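Long-chain-fatty-acid--CoA ligase FadD13 (Mycobacterium tuberculosis CDC1551, PDB 5ZRN) is a long-chain fatty-acid–CoA ligase of the AMP-binding enzyme family (ANL clan). Local coordinates at residues Y274-G279 and E296-Y301. Sequence-based numbering, arbitrary orientation.
Sequences YFITGG and EVVQGY. With JSA (5'-O-{[(1R)-1-hydroxydodecyl]sulfamoyl}adenosine), chain C.
Val298 sends one methyl, CG2, across to strand 274-278, where it settles beside Ile276 and Tyr274. Ile276 and Val298 point the same way from neighbouring strands, with Ile276 CG1 3.4 Å from Val298 CG2. Tyr274 crosses Val298 obliquely, its CD2 4.0 Å from Val298 CG2; chi1 of 65° puts CG between the backbone N and carbonyl carbon, and the ring stands up from the sheet with its CD2 and CE2 side near the methyl. On the other face of the sheet Thr277 and Gln299 run side by side, Thr277 CG2 meeting Gln299 CG at 3.4 Å and Val297 CG1 at 3.9 Å. Placing OG1 anti to the backbone N (chi1 -171°) leaves that methyl for the neighbouring strand, while the hydroxyl bonds to Ala250 O.

Between the two faces the backbones are laced by a parallel ladder, the donor alternating from strand to strand: Phe275 N to Glu296 O, Val298 N to Phe275 O, Thr277 N to Val298 O, then Gly300 N to Thr277 O. At the end of the ladder Gly278 and Gly300 let JSA come close. With no side chain, Gly278 lets the alkyl chain lie near, Gly278 CA 3.7 Å from JSA C5', and Gly300 O accepts a hydrogen bond from JSA N6 at 2.8 Å. Tyr301 meets the adenine with its ring edge. The two strands flank helix 284-292 in sequence, making a beta-alpha-beta unit whose C-terminal strand ends line the JSA pocket of this AMP-binding fold.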
ATOM      1  N   TYR A 274      -5.312  11.939 -14.266  1.00 29.69           N
ATOM      2  CA  TYR A 274      -6.192  11.925 -13.093  1.00 28.25           C
ATOM      3  C   TYR A 274      -5.546  11.590 -11.757  1.00 27.52           C
ATOM      4  O   TYR A 274      -4.406  11.118 -11.690  1.00 27.45           O
ATOM      5  CB  TYR A 274      -7.354  10.946 -13.315  1.00 26.44           C
ATOM      6  CG  TYR A 274      -6.927   9.498 -13.423  1.00 25.52           C
ATOM      7  CD1 TYR A 274      -6.542   8.948 -14.651  1.00 26.40           C
ATOM      8  CD2 TYR A 274      -6.885   8.680 -12.293  1.00 26.73           C
ATOM      9  CE1 TYR A 274      -6.126   7.611 -14.751  1.00 26.42           C
ATOM     10  CE2 TYR A 274      -6.470   7.348 -12.376  1.00 28.46           C
ATOM     11  CZ  TYR A 274      -6.092   6.820 -13.608  1.00 28.38           C
ATOM     12  OH  TYR A 274      -5.683   5.508 -13.688  1.00 27.04           O
ATOM     13  N   PHE A 275      -6.309  11.835 -10.695  1.00 27.34           N
ATOM     14  CA  PHE A 275      -5.886  11.556  -9.325  1.00 28.05           C
ATOM     15  C   PHE A 275      -6.762  10.429  -8.797  1.00 29.16           C
ATOM     16  O   PHE A 275      -7.920  10.296  -9.204  1.00 29.15           O
ATOM     17  CB  PHE A 275      -6.103  12.772  -8.406  1.00 26.74           C
ATOM     18  CG  PHE A 275      -5.054  13.841  -8.525  1.00 25.93           C
ATOM     19  CD1 PHE A 275      -5.354  15.065  -9.118  1.00 22.79           C
ATOM     20  CD2 PHE A 275      -3.771  13.637  -8.017  1.00 23.88           C
ATOM     21  CE1 PHE A 275      -4.384  16.079  -9.201  1.00 22.04           C
ATOM     22  CE2 PHE A 275      -2.801  14.637  -8.096  1.00 22.16           C
ATOM     23  CZ  PHE A 275      -3.109  15.862  -8.690  1.00 20.62           C
ATOM     24  N   ILE A 276      -6.206   9.620  -7.898  1.00 29.21           N
ATOM     25  CA  ILE A 276      -6.959   8.542  -7.267  1.00 28.57           C
ATOM     26  C   ILE A 276      -7.026   8.975  -5.812  1.00 30.46           C
ATOM     27  O   ILE A 276      -6.016   9.397  -5.240  1.00 27.93           O
ATOM     28  CB  ILE A 276      -6.229   7.182  -7.329  1.00 28.91           C
ATOM     29  CG1 ILE A 276      -5.975   6.779  -8.780  1.00 28.05           C
ATOM     30  CG2 ILE A 276      -7.068   6.112  -6.640  1.00 25.82           C
ATOM     31  CD1 ILE A 276      -5.046   5.597  -8.911  1.00 26.90           C
ATOM     32  N   THR A 277      -8.208   8.884  -5.216  1.00 32.38           N
ATOM     33  CA  THR A 277      -8.371   9.284  -3.829  1.00 36.33           C
ATOM     34  C   THR A 277      -9.305   8.354  -3.062  1.00 38.68           C
ATOM     35  O   THR A 277      -9.987   7.507  -3.648  1.00 40.16           O
ATOM     36  CB  THR A 277      -8.902  10.738  -3.730  1.00 36.73           C
ATOM     37  OG1 THR A 277      -8.848  11.167  -2.364  1.00 40.01           O
ATOM     38  CG2 THR A 277     -10.339  10.831  -4.223  1.00 34.91           C
ATOM     39  N   GLY A 278      -9.326   8.518  -1.744  1.00 40.06           N
ATOM     40  CA  GLY A 278     -10.173   7.695  -0.903  1.00 43.02           C
ATOM     41  C   GLY A 278     -10.029   8.065   0.561  1.00 45.51           C
ATOM     42  O   GLY A 278      -9.156   8.858   0.935  1.00 43.46           O
ATOM     43  N   GLY A 279     -10.889   7.486   1.396  1.00 47.37           N
ATOM     44  CA  GLY A 279     -10.846   7.778   2.817  1.00 50.02           C
ATOM     45  C   GLY A 279     -11.846   8.852   3.198  1.00 51.14           C
ATOM     46  O   GLY A 279     -12.071   9.104   4.381  1.00 53.33           O
ATOM     47  N   GLU A 296      -9.201  14.657 -14.121  1.00 35.03           N
ATOM     48  CA  GLU A 296     -10.205  13.746 -13.588  1.00 36.01           C
ATOM     49  C   GLU A 296      -9.838  13.189 -12.213  1.00 34.26           C
ATOM     50  O   GLU A 296      -8.666  13.182 -11.820  1.00 32.33           O
ATOM     51  CB  GLU A 296     -10.447  12.602 -14.574  1.00 37.64           C
ATOM     52  CG  GLU A 296     -11.068  13.065 -15.887  1.00 42.92           C
ATOM     53  CD  GLU A 296     -11.557  11.916 -16.754  1.00 45.53           C
ATOM     54  OE1 GLU A 296     -12.235  12.193 -17.767  1.00 47.33           O
ATOM     55  OE2 GLU A 296     -11.263  10.741 -16.426  1.00 46.78           O
ATOM     56  N   VAL A 297     -10.852  12.719 -11.489  1.00 32.18           N
ATOM     57  CA  VAL A 297     -10.651  12.172 -10.154  1.00 30.62           C
ATOM     58  C   VAL A 297     -11.452  10.901  -9.895  1.00 30.30           C
ATOM     59  O   VAL A 297     -12.674  10.902 -10.021  1.00 28.44           O
ATOM     60  CB  VAL A 297     -11.047  13.204  -9.065  1.00 30.44           C
ATOM     61  CG1 VAL A 297     -10.732  12.652  -7.684  1.00 28.35           C
ATOM     62  CG2 VAL A 297     -10.313  14.518  -9.294  1.00 29.54           C
ATOM     63  N   VAL A 298     -10.756   9.820  -9.542  1.00 30.07           N
ATOM     64  CA  VAL A 298     -11.412   8.556  -9.204  1.00 30.79           C
ATOM     65  C   VAL A 298     -11.301   8.401  -7.678  1.00 31.13           C
ATOM     66  O   VAL A 298     -10.238   8.648  -7.093  1.00 30.06           O
ATOM     67  CB  VAL A 298     -10.751   7.318  -9.903  1.00 30.66           C
ATOM     68  CG1 VAL A 298     -10.877   7.438 -11.412  1.00 30.86           C
ATOM     69  CG2 VAL A 298      -9.295   7.189  -9.502  1.00 29.51           C
ATOM     70  N   GLN A 299     -12.398   8.008  -7.037  1.00 29.60           N
ATOM     71  CA  GLN A 299     -12.425   7.848  -5.585  1.00 30.59           C
ATOM     72  C   GLN A 299     -12.723   6.398  -5.184  1.00 31.77           C
ATOM     73  O   GLN A 299     -13.607   5.754  -5.755  1.00 32.21           O
ATOM     74  CB  GLN A 299     -13.483   8.784  -4.999  1.00 30.44           C
ATOM     75  CG  GLN A 299     -13.418  10.197  -5.568  1.00 29.08           C
ATOM     76  CD  GLN A 299     -14.699  10.999  -5.337  1.00 28.32           C
ATOM     77  OE1 GLN A 299     -15.305  11.504  -6.287  1.00 27.81           O
ATOM     78  NE2 GLN A 299     -15.108  11.121  -4.081  1.00 23.88           N
ATOM     79  N   GLY A 300     -11.991   5.883  -4.201  1.00 30.57           N
ATOM     80  CA  GLY A 300     -12.223   4.512  -3.787  1.00 28.71           C
ATOM     81  C   GLY A 300     -12.524   4.336  -2.314  1.00 27.56           C
ATOM     82  O   GLY A 300     -12.345   5.253  -1.520  1.00 28.94           O
ATOM     83  N   TYR A 301     -12.991   3.144  -1.962  1.00 25.50           N
ATOM     84  CA  TYR A 301     -13.308   2.787  -0.588  1.00 23.07           C
ATOM     85  C   TYR A 301     -12.656   1.440  -0.343  1.00 23.87           C
ATOM     86  O   TYR A 301     -12.876   0.489  -1.103  1.00 24.24           O
ATOM     87  CB  TYR A 301     -14.810   2.653  -0.399  1.00 22.32           C
ATOM     88  CG  TYR A 301     -15.204   1.795   0.790  1.00 22.27           C
ATOM     89  CD1 TYR A 301     -15.162   2.296   2.093  1.00 20.35           C
ATOM     90  CD2 TYR A 301     -15.663   0.490   0.599  1.00 21.00           C
ATOM     91  CE1 TYR A 301     -15.578   1.515   3.173  1.00 21.56           C
ATOM     92  CE2 TYR A 301     -16.080  -0.291   1.663  1.00 20.26           C
ATOM     93  CZ  TYR A 301     -16.039   0.222   2.947  1.00 22.92           C
ATOM     94  OH  TYR A 301     -16.475  -0.562   3.996  1.00 24.94           O
TER
HETATM   95  C4  JSA C2001     -13.939   5.450   3.905  1.00 38.83           C
HETATM   96  C5  JSA C2001     -13.544   5.512   2.576  1.00 39.23           C
HETATM   97  C6  JSA C2001     -14.326   6.245   1.691  1.00 38.37           C
HETATM   98  N9  JSA C2001     -13.034   4.719   4.548  1.00 40.28           N
HETATM   99  C2  JSA C2001     -15.773   6.771   3.421  1.00 38.57           C
HETATM  100  C12 JSA C2001      -9.164  -0.479  -7.308  1.00 46.92           C
HETATM  101  C11 JSA C2001      -8.618   0.800  -6.671  1.00 49.22           C
HETATM  102  C10 JSA C2001      -9.116   0.945  -5.232  1.00 49.25           C
HETATM  103  C9' JSA C2001      -8.577   2.218  -4.576  1.00 50.66           C
HETATM  104  C8' JSA C2001      -9.019   2.289  -3.113  1.00 51.36           C
HETATM  105  C7' JSA C2001      -8.430   3.502  -2.391  1.00 51.43           C
HETATM  106  C6' JSA C2001      -8.780   3.444  -0.903  1.00 52.16           C
HETATM  107  C5' JSA C2001      -8.201   4.628  -0.127  1.00 53.64           C
HETATM  108  C4' JSA C2001      -8.519   4.490   1.364  1.00 54.00           C
HETATM  109  C3' JSA C2001      -7.849   3.244   1.945  1.00 53.85           C
HETATM  110  C2' JSA C2001      -8.371   2.920   3.346  1.00 53.61           C
HETATM  111  C1' JSA C2001      -7.689   1.656   3.873  1.00 53.98           C
HETATM  112  O1  JSA C2001      -6.328   1.961   4.191  1.00 57.74           O
HETATM  113  N8  JSA C2001      -8.374   1.146   5.069  1.00 53.38           N
HETATM  114  S1  JSA C2001      -8.109   2.077   6.380  1.00 49.88           S
HETATM  115  O2P JSA C2001      -7.373   3.319   5.976  1.00 52.60           O
HETATM  116  O1P JSA C2001      -7.292   1.308   7.375  1.00 49.54           O
HETATM  117  O5' JSA C2001      -9.366   2.431   6.962  1.00 49.36           O
HETATM  118  C5A JSA C2001     -10.564   1.822   6.471  1.00 46.16           C
HETATM  119  C4A JSA C2001     -11.797   2.653   6.828  1.00 44.15           C
HETATM  120  O4' JSA C2001     -11.692   3.998   6.332  1.00 43.42           O
HETATM  121  C3A JSA C2001     -13.050   2.098   6.152  1.00 42.99           C
HETATM  122  O3' JSA C2001     -13.541   0.992   6.916  1.00 41.91           O
HETATM  123  C2A JSA C2001     -13.964   3.301   6.366  1.00 42.45           C
HETATM  124  O2' JSA C2001     -14.333   3.389   7.744  1.00 44.34           O
HETATM  125  C1A JSA C2001     -13.018   4.450   6.004  1.00 42.36           C
HETATM  126  C8  JSA C2001     -12.116   4.331   3.666  1.00 37.74           C
HETATM  127  N7  JSA C2001     -12.420   4.811   2.462  1.00 35.78           N
HETATM  128  N3  JSA C2001     -15.054   6.086   4.293  1.00 38.67           N
HETATM  129  N1  JSA C2001     -15.426   6.857   2.150  1.00 37.85           N
HETATM  130  N6  JSA C2001     -13.986   6.348   0.409  1.00 38.34           N